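Long-range contacts in Na-K-Cl cotransporter (Methanosarcina acetivorans, PDB 3G40), which forms the cytoplasmic C-terminal domain of a prokaryotic cation-chloride cotransporter, a membrane protein that probably carries chloride together with cations: residues A21-P26 against I112-L117; G48-L53 against E78-S83. One frame throughout, in Å; residues are numbered along the deposited sequence.

In the fold
Both contacts are parallel strand pairs in one half of the twisted mixed sheet. They share no strand, but strand 22-27 of contact 1 and strand 49-54 of contact 2 are neighbours in the sheet. Contact 1 joins two inner strands. It is buried, and its side-chain contacts across the two strands are apolar. Contact 2 reaches strand 81-86, outermost on this side within the chain. It is partly buried and brings in serines and a lysine. Along the chain, contact 2 is nested inside the loop that contact 1 closes. The two touch directly: Asn22 OD1 lies 2.6 Å from Ser49 OG, a probable hydrogen bond, and Val25 packs on Val50.

Contact 1 of 2, residues A21-P26 against I112-L117; sequences ANLLVP and ILFLRL
Two neighbouring parallel strands of the sheet meet here, with Leu23 paired to Ile112 and Leu24 to Leu113. Ile112 is gripped at both backbone ends: its N donates to Asn22 O (2.7 Å), and its O accepts from Leu24 N (2.7 Å). Phe114 N then gives an almost straight bond to Leu24 O (2.9 Å, 178° at the hydrogen). Leu23 and Ile112 share one face, where Leu23 CD2 rests on Ile112 CB at 3.7 Å. Phe114 CB lies 4.0 Å from Val25 CG2. With CG anti to the backbone N (chi1 -172°), the Phe114 ring is carried on to Leu40 and Ile43 of helix 30-44. On the other face, Leu113 CD1 comes to 3.5 Å from Leu24 O and touches Pro26 CD, while Pro26 CG meets Leu115 CD2 at 4.0 Å. Beyond the last direct bond the strands splay, and a water donates to both Pro26 O and Phe114 O (2.7 Å to the latter). Replacing Pro26 with a glycine would probably leave Leu113 CD1 and Leu115 CD2 without their ring partner and let the backbone turn more freely. Such parallel pairing of inner strands, with helices packed on both faces, is typical of an alpha/beta fold.

Contact 2 of 2, residues G48-L53 against E78-S83; sequences GSVKLL and EGVFSS
Backbone hydrogen bonds hold the strands in parallel register, with Ser49 beside Phe81, Val50 beside Ser82 and Lys51 beside Ser83. Phe81 N donates to Gly48 O (3.1 Å), and Phe81 O accepts from Val50 N (2.9 Å). Ser83 likewise gives its N to Val50 O and takes Leu52 N on its O (2.9 Å). A side-chain bond adds to this set. A chi1 of -168° turns Ser82 OG away from the backbone N and brings it to Val50 O at 2.8 Å, the donor 18° from the carbonyl plane. Val50 O is thus held by two donors, Ser82 OG and Ser83 N. Ser72 of helix 64-77 also bonds to Ser82 OG. Apolar contact is small: Val50 CG2 meets Val80 CG1 at 3.9 Å, the two side chains crossing at a slant, and Val80 CG1 also touches Gly48 O. On the opposite face, Ser49 CB abuts Phe81 CB at 3.8 Å. The Lys51 chain bends round Ser83 OG, with CG and CE both 3.6 Å from it. Before the second strand, Gly79 takes positive phi as the C-prime residue of a Schellman motif ending helix 64-77. Strand 49-54, that helix and strand 81-86 form a beta-alpha-beta crossover, the repeating unit of alpha/beta folds.

Contact 1 of 2, residues A21-P26 against I112-L117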
ATOM      1  N   ALA A  21     -18.704   2.398  11.013  1.00 38.97           N
ATOM      2  CA  ALA A  21     -17.958   1.242  11.460  1.00 40.09           C
ATOM      3  C   ALA A  21     -17.143   1.665  12.677  1.00 34.07           C
ATOM      4  O   ALA A  21     -16.402   2.647  12.608  1.00 37.25           O
ATOM      5  CB  ALA A  21     -17.028   0.774  10.353  1.00 35.05           C
ATOM      6  N   ASN A  22     -17.284   0.922  13.768  1.00 38.42           N
ATOM      7  CA  ASN A  22     -16.437   1.103  14.946  1.00 41.56           C
ATOM      8  C   ASN A  22     -15.574  -0.146  15.107  1.00 36.70           C
ATOM      9  O   ASN A  22     -16.079  -1.198  15.465  1.00 41.34           O
ATOM     10  CB  ASN A  22     -17.299   1.327  16.186  1.00 42.54           C
ATOM     11  CG  ASN A  22     -18.171   2.560  16.068  1.00 47.70           C
ATOM     12  OD1 ASN A  22     -17.677   3.660  15.816  1.00 45.65           O
ATOM     13  ND2 ASN A  22     -19.480   2.383  16.246  1.00 50.72           N
ATOM     14  N   LEU A  23     -14.283  -0.032  14.796  1.00 37.14           N
ATOM     15  CA  LEU A  23     -13.406  -1.196  14.760  1.00 33.92           C
ATOM     16  C   LEU A  23     -12.639  -1.365  16.063  1.00 40.66           C
ATOM     17  O   LEU A  23     -12.200  -0.387  16.661  1.00 38.33           O
ATOM     18  CB  LEU A  23     -12.376  -1.063  13.633  1.00 31.94           C
ATOM     19  CG  LEU A  23     -12.946  -0.773  12.246  1.00 33.53           C
ATOM     20  CD1 LEU A  23     -11.816  -0.723  11.209  1.00 35.46           C
ATOM     21  CD2 LEU A  23     -13.974  -1.831  11.903  1.00 34.70           C
ATOM     22  N   LEU A  24     -12.476  -2.612  16.484  1.00 42.82           N
ATOM     23  CA  LEU A  24     -11.491  -2.954  17.500  1.00 44.28           C
ATOM     24  C   LEU A  24     -10.324  -3.595  16.758  1.00 41.48           C
ATOM     25  O   LEU A  24     -10.492  -4.609  16.073  1.00 42.24           O
ATOM     26  CB  LEU A  24     -12.081  -3.937  18.505  1.00 41.15           C
ATOM     27  CG  LEU A  24     -11.127  -4.394  19.609  1.00 44.63           C
ATOM     28  CD1 LEU A  24     -10.675  -3.198  20.450  1.00 41.43           C
ATOM     29  CD2 LEU A  24     -11.820  -5.416  20.473  1.00 44.70           C
ATOM     30  N   VAL A  25      -9.156  -2.978  16.864  1.00 36.08           N
ATOM     31  CA  VAL A  25      -7.992  -3.411  16.106  1.00 33.44           C
ATOM     32  C   VAL A  25      -6.846  -3.825  17.037  1.00 41.97           C
ATOM     33  O   VAL A  25      -6.151  -2.975  17.591  1.00 40.28           O
ATOM     34  CB  VAL A  25      -7.498  -2.275  15.169  1.00 36.95           C
ATOM     35  CG1 VAL A  25      -6.323  -2.748  14.316  1.00 36.05           C
ATOM     36  CG2 VAL A  25      -8.648  -1.749  14.294  1.00 37.17           C
ATOM     37  N   PRO A  26      -6.629  -5.138  17.195  1.00 39.89           N
ATOM     38  CA  PRO A  26      -5.463  -5.563  17.975  1.00 44.45           C
ATOM     39  C   PRO A  26      -4.182  -5.212  17.236  1.00 45.49           C
ATOM     40  O   PRO A  26      -4.114  -5.361  16.010  1.00 45.81           O
ATOM     41  CB  PRO A  26      -5.615  -7.085  18.064  1.00 44.40           C
ATOM     42  CG  PRO A  26      -6.976  -7.409  17.487  1.00 44.68           C
ATOM     43  CD  PRO A  26      -7.366  -6.270  16.611  1.00 41.38           C
ATOM     44  N   ILE A 112     -16.834  -3.794  15.601  1.00 50.99           N
ATOM     45  CA  ILE A 112     -16.389  -4.821  14.660  1.00 43.23           C
ATOM     46  C   ILE A 112     -14.925  -5.150  14.948  1.00 43.24           C
ATOM     47  O   ILE A 112     -14.093  -4.251  15.037  1.00 41.02           O
ATOM     48  CB  ILE A 112     -16.460  -4.295  13.226  1.00 41.95           C
ATOM     49  CG1 ILE A 112     -17.904  -3.916  12.871  1.00 44.09           C
ATOM     50  CG2 ILE A 112     -15.877  -5.313  12.225  1.00 44.35           C
ATOM     51  CD1 ILE A 112     -18.015  -3.063  11.620  1.00 44.47           C
ATOM     52  N   LEU A 113     -14.608  -6.431  15.084  1.00 41.79           N
ATOM     53  CA  LEU A 113     -13.227  -6.859  15.298  1.00 39.30           C
ATOM     54  C   LEU A 113     -12.471  -6.966  13.970  1.00 46.07           C
ATOM     55  O   LEU A 113     -12.881  -7.712  13.083  1.00 42.82           O
ATOM     56  CB  LEU A 113     -13.211  -8.222  15.996  1.00 38.86           C
ATOM     57  CG  LEU A 113     -11.823  -8.801  16.272  1.00 44.26           C
ATOM     58  CD1 LEU A 113     -11.023  -7.872  17.198  1.00 43.00           C
ATOM     59  CD2 LEU A 113     -11.950 -10.176  16.883  1.00 48.85           C
ATOM     60  N   PHE A 114     -11.363  -6.236  13.849  1.00 37.33           N
ATOM     61  CA  PHE A 114     -10.547  -6.254  12.638  1.00 39.74           C
ATOM     62  C   PHE A 114      -9.286  -7.098  12.821  1.00 45.28           C
ATOM     63  O   PHE A 114      -8.405  -6.750  13.612  1.00 41.84           O
ATOM     64  CB  PHE A 114     -10.176  -4.831  12.225  1.00 36.90           C
ATOM     65  CG  PHE A 114      -9.494  -4.743  10.885  1.00 37.89           C
ATOM     66  CD1 PHE A 114     -10.223  -4.429   9.751  1.00 36.92           C
ATOM     67  CD2 PHE A 114      -8.130  -4.978  10.761  1.00 39.45           C
ATOM     68  CE1 PHE A 114      -9.607  -4.340   8.499  1.00 39.30           C
ATOM     69  CE2 PHE A 114      -7.505  -4.897   9.505  1.00 39.62           C
ATOM     70  CZ  PHE A 114      -8.255  -4.575   8.375  1.00 35.81           C
ATOM     71  N   LEU A 115      -9.199  -8.196  12.068  1.00 37.95           N
ATOM     72  CA  LEU A 115      -8.076  -9.119  12.175  1.00 39.01           C
ATOM     73  C   LEU A 115      -7.354  -9.250  10.855  1.00 45.21           C
ATOM     74  O   LEU A 115      -7.968  -9.242   9.787  1.00 41.91           O
ATOM     75  CB  LEU A 115      -8.558 -10.507  12.589  1.00 40.42           C
ATOM     76  CG  LEU A 115      -9.344 -10.634  13.891  1.00 47.45           C
ATOM     77  CD1 LEU A 115      -9.887 -12.036  14.025  1.00 52.12           C
ATOM     78  CD2 LEU A 115      -8.457 -10.286  15.077  1.00 40.80           C
ATOM     79  N   ARG A 116      -6.045  -9.402  10.944  1.00 44.39           N
ATOM     80  CA  ARG A 116      -5.224  -9.677   9.785  1.00 49.95           C
ATOM     81  C   ARG A 116      -5.048 -11.192   9.682  1.00 48.45           C
ATOM     82  O   ARG A 116      -4.851 -11.881  10.687  1.00 45.75           O
ATOM     83  CB  ARG A 116      -3.874  -8.965   9.934  1.00 56.13           C
ATOM     84  CG  ARG A 116      -2.890  -9.179   8.804  1.00 61.81           C
ATOM     85  CD  ARG A 116      -1.530  -8.576   9.149  1.00 67.87           C
ATOM     86  NE  ARG A 116      -0.453  -9.282   8.463  1.00 78.73           N
ATOM     87  CZ  ARG A 116       0.293 -10.225   9.025  1.00 80.07           C
ATOM     88  NH1 ARG A 116       0.089 -10.562  10.290  1.00 79.27           N
ATOM     89  NH2 ARG A 116       1.248 -10.826   8.325  1.00 86.34           N
ATOM     90  N   LEU A 117      -5.150 -11.713   8.468  1.00 41.94           N
ATOM     91  CA  LEU A 117      -4.903 -13.128   8.224  1.00 40.88           C
ATOM     92  C   LEU A 117      -3.436 -13.280   7.828  1.00 41.62           C
ATOM     93  O   LEU A 117      -3.037 -12.896   6.732  1.00 44.80           O
ATOM     94  CB  LEU A 117      -5.817 -13.647   7.095  1.00 41.25           C
ATOM     95  CG  LEU A 117      -5.800 -15.146   6.770  1.00 45.18           C
ATOM     96  CD1 LEU A 117      -6.189 -16.001   7.967  1.00 50.53           C
ATOM     97  CD2 LEU A 117      -6.718 -15.442   5.581  1.00 49.98           C
TER
HETATM   98  O   HOH W   1      -5.733  -6.673  13.858  1.00 44.34           O

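Contact 2 of 2, residues G48-L53 against E78-S83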
ATOM      1  N   GLY A  48     -16.721   7.207  11.749  1.00 43.21           N
ATOM      2  CA  GLY A  48     -16.592   5.866  12.300  1.00 33.83           C
ATOM      3  C   GLY A  48     -15.540   5.937  13.415  1.00 41.25           C
ATOM      4  O   GLY A  48     -15.136   7.029  13.817  1.00 34.36           O
ATOM      5  N   SER A  49     -15.083   4.803  13.928  1.00 34.62           N
ATOM      6  CA  SER A  49     -14.007   4.865  14.927  1.00 37.82           C
ATOM      7  C   SER A  49     -13.065   3.675  14.906  1.00 36.45           C
ATOM      8  O   SER A  49     -13.418   2.598  14.430  1.00 35.22           O
ATOM      9  CB  SER A  49     -14.566   5.041  16.342  1.00 43.40           C
ATOM     10  OG  SER A  49     -15.224   3.863  16.776  1.00 47.54           O
ATOM     11  N   VAL A  50     -11.876   3.885  15.469  1.00 37.36           N
ATOM     12  CA  VAL A  50     -10.852   2.858  15.552  1.00 35.00           C
ATOM     13  C   VAL A  50     -10.271   2.809  16.977  1.00 41.86           C
ATOM     14  O   VAL A  50      -9.673   3.776  17.434  1.00 39.88           O
ATOM     15  CB  VAL A  50      -9.705   3.144  14.572  1.00 36.99           C
ATOM     16  CG1 VAL A  50      -8.593   2.134  14.754  1.00 36.46           C
ATOM     17  CG2 VAL A  50     -10.222   3.132  13.092  1.00 35.45           C
ATOM     18  N   LYS A  51     -10.462   1.688  17.665  1.00 37.30           N
ATOM     19  CA  LYS A  51      -9.820   1.458  18.949  1.00 40.58           C
ATOM     20  C   LYS A  51      -8.583   0.587  18.768  1.00 36.35           C
ATOM     21  O   LYS A  51      -8.681  -0.565  18.358  1.00 44.65           O
ATOM     22  CB  LYS A  51     -10.785   0.789  19.930  1.00 36.19           C
ATOM     23  CG  LYS A  51     -10.198   0.639  21.334  1.00 42.90           C
ATOM     24  CD  LYS A  51     -11.283   0.241  22.327  1.00 54.58           C
ATOM     25  CE  LYS A  51     -11.263   1.139  23.565  1.00 69.57           C
ATOM     26  NZ  LYS A  51      -9.893   1.358  24.102  1.00 73.42           N
ATOM     27  N   LEU A  52      -7.417   1.149  19.065  1.00 35.97           N
ATOM     28  CA  LEU A  52      -6.184   0.394  18.964  1.00 33.80           C
ATOM     29  C   LEU A  52      -5.932  -0.355  20.261  1.00 41.70           C
ATOM     30  O   LEU A  52      -5.762   0.256  21.301  1.00 42.07           O
ATOM     31  CB  LEU A  52      -5.035   1.333  18.652  1.00 34.27           C
ATOM     32  CG  LEU A  52      -5.278   2.158  17.395  1.00 35.56           C
ATOM     33  CD1 LEU A  52      -4.197   3.201  17.216  1.00 42.96           C
ATOM     34  CD2 LEU A  52      -5.398   1.241  16.122  1.00 32.46           C
ATOM     35  N   LEU A  53      -5.941  -1.685  20.190  1.00 40.43           N
ATOM     36  CA  LEU A  53      -5.713  -2.533  21.349  1.00 40.78           C
ATOM     37  C   LEU A  53      -4.309  -3.105  21.265  1.00 40.94           C
ATOM     38  O   LEU A  53      -4.068  -4.108  20.578  1.00 44.62           O
ATOM     39  CB  LEU A  53      -6.751  -3.655  21.411  1.00 40.45           C
ATOM     40  CG  LEU A  53      -6.598  -4.701  22.520  1.00 52.67           C
ATOM     41  CD1 LEU A  53      -6.700  -4.054  23.885  1.00 53.40           C
ATOM     42  CD2 LEU A  53      -7.652  -5.787  22.377  1.00 57.15           C
ATOM     43  N   GLU A  78      -7.350  12.582  10.619  1.00 39.22           N
ATOM     44  CA  GLU A  78      -7.857  12.185   9.304  1.00 38.22           C
ATOM     45  C   GLU A  78      -9.363  11.907   9.324  1.00 44.72           C
ATOM     46  O   GLU A  78      -9.908  11.269   8.419  1.00 41.07           O
ATOM     47  CB  GLU A  78      -7.003  11.035   8.708  1.00 34.82           C
ATOM     48  CG  GLU A  78      -5.513  11.443   8.604  1.00 41.08           C
ATOM     49  CD  GLU A  78      -4.649  10.612   7.637  1.00 55.31           C
ATOM     50  OE1 GLU A  78      -5.190   9.980   6.708  1.00 50.29           O
ATOM     51  OE2 GLU A  78      -3.405  10.612   7.805  1.00 55.58           O
ATOM     52  N   GLY A  79     -10.026  12.419  10.361  1.00 40.33           N
ATOM     53  CA  GLY A  79     -11.476  12.466  10.427  1.00 43.82           C
ATOM     54  C   GLY A  79     -12.173  11.233  10.979  1.00 46.98           C
ATOM     55  O   GLY A  79     -13.369  11.024  10.742  1.00 43.35           O
ATOM     56  N   VAL A  80     -11.434  10.420  11.724  1.00 35.62           N
ATOM     57  CA  VAL A  80     -11.988   9.199  12.311  1.00 29.54           C
ATOM     58  C   VAL A  80     -11.768   9.255  13.834  1.00 37.87           C
ATOM     59  O   VAL A  80     -10.714   9.668  14.297  1.00 37.09           O
ATOM     60  CB  VAL A  80     -11.332   7.969  11.693  1.00 32.58           C
ATOM     61  CG1 VAL A  80     -11.728   6.698  12.414  1.00 34.29           C
ATOM     62  CG2 VAL A  80     -11.739   7.877  10.162  1.00 32.16           C
ATOM     63  N   PHE A  81     -12.777   8.886  14.612  1.00 34.21           N
ATOM     64  CA  PHE A  81     -12.605   8.896  16.072  1.00 36.23           C
ATOM     65  C   PHE A  81     -11.665   7.762  16.466  1.00 35.77           C
ATOM     66  O   PHE A  81     -11.619   6.725  15.795  1.00 36.69           O
ATOM     67  CB  PHE A  81     -13.954   8.735  16.753  1.00 36.65           C
ATOM     68  CG  PHE A  81     -14.888   9.879  16.511  1.00 42.37           C
ATOM     69  CD1 PHE A  81     -16.079   9.687  15.812  1.00 39.38           C
ATOM     70  CD2 PHE A  81     -14.576  11.152  16.973  1.00 42.66           C
ATOM     71  CE1 PHE A  81     -16.945  10.739  15.591  1.00 37.26           C
ATOM     72  CE2 PHE A  81     -15.436  12.215  16.756  1.00 47.49           C
ATOM     73  CZ  PHE A  81     -16.627  12.012  16.067  1.00 41.16           C
ATOM     74  N   SER A  82     -10.910   7.943  17.551  1.00 37.28           N
ATOM     75  CA  SER A  82      -9.951   6.924  17.903  1.00 35.63           C
ATOM     76  C   SER A  82      -9.574   6.937  19.381  1.00 34.36           C
ATOM     77  O   SER A  82      -9.601   7.981  20.044  1.00 35.21           O
ATOM     78  CB  SER A  82      -8.679   7.086  17.065  1.00 34.21           C
ATOM     79  OG  SER A  82      -7.859   5.944  17.205  1.00 37.85           O
ATOM     80  N   SER A  83      -9.202   5.768  19.872  1.00 36.48           N
ATOM     81  CA  SER A  83      -8.680   5.646  21.229  1.00 36.20           C
ATOM     82  C   SER A  83      -7.664   4.506  21.205  1.00 40.70           C
ATOM     83  O   SER A  83      -7.547   3.789  20.213  1.00 37.61           O
ATOM     84  CB  SER A  83      -9.822   5.341  22.200  1.00 40.63           C
ATOM     85  OG  SER A  83     -10.503   4.160  21.814  1.00 47.01           O
TER